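Local coordinates for protein polysialic acid O-acetyltransferase (Escherichia coli, PDB 3JQY) that transfers acetyl groups from acetyl-CoA to the O-7 or O-9 hydroxyls of capsular polysialic acid, preferring long polymers, at residues T128-R142 with I164-I178. Sequence-based numbering, arbitrary orientation.
Sequences TIGHDCMIARDVILR and IIISSYVWVGRNVSI
Two successive coils of the left-handed beta-helix, the fold of the hexapeptide-repeat acetyltransferases, stack here, joining Thr128 to Ile165 and Ile140 to Ser177 in parallel register. Each coil has three short strands separated by turns. Backbone hydrogen bonds run along all three walls, among them Ala136 N to Val172 O (2.9 Å) and Ile178 N to Ile140 O.

The inside of the coil is aliphatic. Ile129, Ile135, Val139 and Leu141 meet Ile166, Val172 and Ile178 there. Leu141 and Ile178 lie side by side, with Leu141 CD2 3.8 Å from Ile178 CB. CD1 of Ile135 lies alongside Val172 CG2.

On the outside of the coil, where a neighbouring subunit packs, Met134 CE sits over one face of the Trp171 indole, 3.4 Å from the centroid of its five-membered ring. This is a CH-pi contact. Met134 CG is anti to the backbone N (chi1 -178°), and a bend at chi3 (68°) brings CE in over the ring while SD stays farther above the same face. The Trp171 ring also meets His147 of a second subunit edge-to-face; His147 belongs to the acetyl-CoA site inferred by similarity. With an alanine here in place of Trp171, the Met134 methyl would probably lose its aromatic surface and His147 of the neighbouring subunit its ring partner.

The turns carry polar bonds. Ser168 OG accepts from His131 N (3.0 Å). Water 2 links Asp138 OD2 to Arg174 NE, lying at the edge of the guanidinium in its plane. Arg174 NH2 also forms a salt bridge with Glu119 of the second subunit, so this turn reaches the trimer interface. Cys133 SG accepts a hydrogen bond from Val170 N at 3.4 Å, with an N-H...S angle of 162°.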
# COMPACT_ATOMS: atom_id res chain seq x y z
N THR B 128 -22.00 -5.66 1.57
CA THR B 128 -22.46 -6.93 1.02
C THR B 128 -21.50 -7.42 -0.05
O THR B 128 -21.06 -6.64 -0.91
CB THR B 128 -23.84 -6.77 0.38
OG1 THR B 128 -24.81 -6.48 1.40
CG2 THR B 128 -24.24 -8.05 -0.33
N ILE B 129 -21.15 -8.70 0.01
CA ILE B 129 -20.38 -9.33 -1.06
C ILE B 129 -21.21 -10.48 -1.59
O ILE B 129 -21.71 -11.29 -0.82
CB ILE B 129 -19.02 -9.88 -0.56
CG1 ILE B 129 -18.21 -8.76 0.10
CG2 ILE B 129 -18.24 -10.51 -1.71
CD1 ILE B 129 -16.80 -9.15 0.46
N GLY B 130 -21.36 -10.55 -2.91
CA GLY B 130 -22.19 -11.56 -3.54
C GLY B 130 -21.59 -12.94 -3.52
O GLY B 130 -20.55 -13.18 -2.90
N HIS B 131 -22.25 -13.87 -4.20
CA HIS B 131 -21.74 -15.23 -4.31
C HIS B 131 -20.62 -15.28 -5.32
O HIS B 131 -20.52 -14.42 -6.20
CB HIS B 131 -22.86 -16.18 -4.75
CG HIS B 131 -24.14 -15.99 -4.01
ND1 HIS B 131 -24.28 -16.30 -2.67
CD2 HIS B 131 -25.36 -15.55 -4.42
CE1 HIS B 131 -25.52 -16.05 -2.29
NE2 HIS B 131 -26.19 -15.59 -3.33
N ASP B 132 -19.77 -16.29 -5.20
CA ASP B 132 -18.75 -16.60 -6.21
C ASP B 132 -17.76 -15.47 -6.47
O ASP B 132 -17.23 -15.35 -7.58
CB ASP B 132 -19.42 -17.01 -7.53
CG ASP B 132 -20.27 -18.24 -7.38
OD1 ASP B 132 -19.75 -19.27 -6.90
OD2 ASP B 132 -21.46 -18.18 -7.76
N CYS B 133 -17.48 -14.66 -5.45
CA CYS B 133 -16.45 -13.63 -5.60
C CYS B 133 -15.05 -14.15 -5.26
O CYS B 133 -14.89 -15.11 -4.50
CB CYS B 133 -16.77 -12.39 -4.75
SG CYS B 133 -18.19 -11.44 -5.35
N MET B 134 -14.05 -13.51 -5.86
CA MET B 134 -12.66 -13.78 -5.54
C MET B 134 -12.06 -12.49 -5.01
O MET B 134 -11.78 -11.56 -5.77
CB MET B 134 -11.90 -14.26 -6.78
CG MET B 134 -10.43 -14.62 -6.51
SD MET B 134 -9.68 -15.52 -7.88
CE MET B 134 -9.63 -14.24 -9.14
N ILE B 135 -11.90 -12.41 -3.69
CA ILE B 135 -11.33 -11.24 -3.04
C ILE B 135 -9.89 -11.56 -2.64
O ILE B 135 -9.65 -12.44 -1.82
CB ILE B 135 -12.14 -10.86 -1.79
CG1 ILE B 135 -13.65 -10.77 -2.11
CG2 ILE B 135 -11.61 -9.57 -1.17
CD1 ILE B 135 -13.98 -9.89 -3.29
N ALA B 136 -8.93 -10.84 -3.22
CA ALA B 136 -7.52 -11.11 -2.96
C ALA B 136 -7.10 -10.59 -1.59
O ALA B 136 -7.93 -10.11 -0.81
CB ALA B 136 -6.66 -10.48 -4.05
N ARG B 137 -5.81 -10.68 -1.30
CA ARG B 137 -5.30 -10.25 -0.01
C ARG B 137 -5.33 -8.74 0.13
O ARG B 137 -5.28 -8.01 -0.86
CB ARG B 137 -3.87 -10.76 0.20
CG ARG B 137 -3.80 -12.28 0.29
CD ARG B 137 -2.45 -12.76 0.81
NE ARG B 137 -2.48 -14.19 1.11
CZ ARG B 137 -1.66 -14.81 1.95
NH1 ARG B 137 -0.72 -14.12 2.59
NH2 ARG B 137 -1.77 -16.11 2.16
N ASP B 138 -5.40 -8.28 1.38
CA ASP B 138 -5.33 -6.86 1.70
C ASP B 138 -6.39 -6.03 0.99
O ASP B 138 -6.09 -5.00 0.39
CB ASP B 138 -3.93 -6.31 1.40
CG ASP B 138 -2.86 -6.98 2.23
OD1 ASP B 138 -3.14 -7.31 3.40
OD2 ASP B 138 -1.74 -7.17 1.72
N VAL B 139 -7.63 -6.50 1.07
CA VAL B 139 -8.76 -5.74 0.55
C VAL B 139 -9.53 -5.11 1.69
O VAL B 139 -9.95 -5.80 2.62
CB VAL B 139 -9.70 -6.62 -0.28
CG1 VAL B 139 -10.97 -5.86 -0.64
CG2 VAL B 139 -8.99 -7.11 -1.54
N ILE B 140 -9.72 -3.79 1.62
CA ILE B 140 -10.45 -3.04 2.63
C ILE B 140 -11.76 -2.52 2.06
O ILE B 140 -11.78 -1.85 1.03
CB ILE B 140 -9.62 -1.84 3.15
CG1 ILE B 140 -8.30 -2.32 3.76
CG2 ILE B 140 -10.43 -1.04 4.17
CD1 ILE B 140 -7.35 -1.19 4.12
N LEU B 141 -12.86 -2.85 2.72
CA LEU B 141 -14.15 -2.26 2.36
C LEU B 141 -14.51 -1.22 3.42
O LEU B 141 -14.92 -1.58 4.53
CB LEU B 141 -15.23 -3.34 2.24
CG LEU B 141 -14.88 -4.55 1.36
CD1 LEU B 141 -16.04 -5.55 1.28
CD2 LEU B 141 -14.46 -4.10 -0.05
N ARG B 142 -14.34 0.05 3.08
CA ARG B 142 -14.46 1.13 4.07
C ARG B 142 -15.72 1.96 3.86
O ARG B 142 -15.71 2.94 3.13
CB ARG B 142 -13.22 2.03 4.03
CG ARG B 142 -13.09 2.98 5.22
CD ARG B 142 -11.87 3.90 5.12
NE ARG B 142 -10.60 3.16 5.11
CZ ARG B 142 -10.02 2.63 6.19
NH1 ARG B 142 -10.60 2.75 7.39
NH2 ARG B 142 -8.87 1.98 6.08
N ILE B 164 -21.68 -0.34 0.82
CA ILE B 164 -20.85 -0.90 -0.24
C ILE B 164 -21.49 -2.21 -0.69
O ILE B 164 -21.84 -3.05 0.12
CB ILE B 164 -19.40 -1.17 0.23
CG1 ILE B 164 -18.71 0.16 0.52
CG2 ILE B 164 -18.64 -1.93 -0.83
CD1 ILE B 164 -17.44 0.05 1.34
N ILE B 165 -21.64 -2.37 -2.00
CA ILE B 165 -22.32 -3.54 -2.55
C ILE B 165 -21.47 -4.15 -3.65
O ILE B 165 -21.36 -3.60 -4.74
CB ILE B 165 -23.72 -3.19 -3.10
CG1 ILE B 165 -24.55 -2.47 -2.05
CG2 ILE B 165 -24.44 -4.45 -3.58
CD1 ILE B 165 -24.73 -3.24 -0.76
N ILE B 166 -20.85 -5.28 -3.35
CA ILE B 166 -20.11 -6.03 -4.35
C ILE B 166 -21.01 -7.14 -4.89
O ILE B 166 -21.41 -8.02 -4.15
CB ILE B 166 -18.81 -6.61 -3.77
CG1 ILE B 166 -17.97 -5.49 -3.15
CG2 ILE B 166 -18.03 -7.37 -4.84
CD1 ILE B 166 -16.76 -5.96 -2.40
N SER B 167 -21.34 -7.06 -6.17
CA SER B 167 -22.24 -8.05 -6.77
C SER B 167 -21.61 -9.43 -6.82
O SER B 167 -20.42 -9.60 -6.55
CB SER B 167 -22.64 -7.62 -8.18
OG SER B 167 -23.44 -6.44 -8.14
N SER B 168 -22.41 -10.42 -7.19
CA SER B 168 -21.88 -11.77 -7.37
C SER B 168 -20.86 -11.80 -8.49
O SER B 168 -20.95 -11.04 -9.46
CB SER B 168 -23.02 -12.76 -7.66
OG SER B 168 -23.86 -12.90 -6.52
N TYR B 169 -19.88 -12.68 -8.35
CA TYR B 169 -18.90 -12.96 -9.39
C TYR B 169 -18.05 -11.72 -9.73
O TYR B 169 -17.91 -11.34 -10.90
CB TYR B 169 -19.55 -13.56 -10.65
CG TYR B 169 -18.56 -14.36 -11.47
CD1 TYR B 169 -17.96 -15.49 -10.94
CD2 TYR B 169 -18.21 -13.97 -12.76
CE1 TYR B 169 -17.04 -16.23 -11.66
CE2 TYR B 169 -17.28 -14.71 -13.50
CZ TYR B 169 -16.70 -15.84 -12.94
OH TYR B 169 -15.78 -16.59 -13.64
N VAL B 170 -17.49 -11.12 -8.69
CA VAL B 170 -16.54 -10.03 -8.84
C VAL B 170 -15.16 -10.46 -8.36
O VAL B 170 -15.03 -11.15 -7.35
CB VAL B 170 -17.00 -8.78 -8.06
CG1 VAL B 170 -15.89 -7.73 -8.01
CG2 VAL B 170 -18.25 -8.20 -8.72
N TRP B 171 -14.13 -10.05 -9.10
CA TRP B 171 -12.74 -10.28 -8.71
C TRP B 171 -12.17 -8.97 -8.19
O TRP B 171 -12.03 -8.00 -8.96
CB TRP B 171 -11.94 -10.80 -9.91
CG TRP B 171 -10.44 -10.87 -9.71
CD1 TRP B 171 -9.76 -10.82 -8.53
CD2 TRP B 171 -9.45 -11.03 -10.74
NE1 TRP B 171 -8.40 -10.93 -8.75
CE2 TRP B 171 -8.19 -11.06 -10.10
CE3 TRP B 171 -9.51 -11.15 -12.13
CZ2 TRP B 171 -6.99 -11.19 -10.82
CZ3 TRP B 171 -8.32 -11.29 -12.83
CH2 TRP B 171 -7.08 -11.31 -12.18
N VAL B 172 -11.91 -8.90 -6.89
CA VAL B 172 -11.25 -7.73 -6.33
C VAL B 172 -9.78 -8.07 -6.10
O VAL B 172 -9.45 -9.01 -5.39
CB VAL B 172 -11.91 -7.22 -5.03
CG1 VAL B 172 -11.18 -5.97 -4.53
CG2 VAL B 172 -13.39 -6.90 -5.26
N GLY B 173 -8.92 -7.31 -6.76
CA GLY B 173 -7.48 -7.54 -6.71
C GLY B 173 -6.83 -7.19 -5.40
O GLY B 173 -7.44 -6.61 -4.50
N ARG B 174 -5.55 -7.55 -5.30
CA ARG B 174 -4.76 -7.35 -4.09
C ARG B 174 -4.52 -5.87 -3.78
O ARG B 174 -4.37 -5.04 -4.69
CB ARG B 174 -3.43 -8.08 -4.25
CG ARG B 174 -2.40 -7.79 -3.19
CD ARG B 174 -1.14 -8.60 -3.52
NE ARG B 174 0.02 -8.18 -2.75
CZ ARG B 174 1.27 -8.54 -3.02
NH1 ARG B 174 1.53 -9.33 -4.06
NH2 ARG B 174 2.26 -8.11 -2.25
N ASN B 175 -4.51 -5.52 -2.52
CA ASN B 175 -4.17 -4.21 -2.08
C ASN B 175 -5.11 -3.14 -2.63
O ASN B 175 -4.67 -2.19 -3.17
CB ASN B 175 -2.72 -3.86 -2.43
CG ASN B 175 -2.24 -2.62 -1.74
OD1 ASN B 175 -2.73 -2.24 -0.72
ND2 ASN B 175 -1.24 -1.98 -2.32
N VAL B 176 -6.38 -3.36 -2.37
CA VAL B 176 -7.44 -2.49 -2.90
C VAL B 176 -8.28 -1.97 -1.74
O VAL B 176 -8.55 -2.71 -0.81
CB VAL B 176 -8.39 -3.30 -3.79
CG1 VAL B 176 -9.72 -2.56 -3.99
CG2 VAL B 176 -7.74 -3.61 -5.13
N SER B 177 -8.68 -0.71 -1.82
CA SER B 177 -9.72 -0.18 -0.94
C SER B 177 -10.93 0.16 -1.77
O SER B 177 -10.82 0.78 -2.85
CB SER B 177 -9.25 1.07 -0.20
OG SER B 177 -8.40 0.74 0.88
N ILE B 178 -12.09 -0.26 -1.29
CA ILE B 178 -13.35 0.19 -1.85
C ILE B 178 -13.98 1.13 -0.83
O ILE B 178 -14.19 0.75 0.32
CB ILE B 178 -14.26 -0.99 -2.18
CG1 ILE B 178 -13.60 -1.88 -3.24
CG2 ILE B 178 -15.60 -0.50 -2.69
CD1 ILE B 178 -14.47 -3.02 -3.71
O HOH W 1 -5.19 -2.45 1.00
O HOH W 2 -0.60 -6.43 -0.73
O HOH W 3 -8.93 2.22 3.16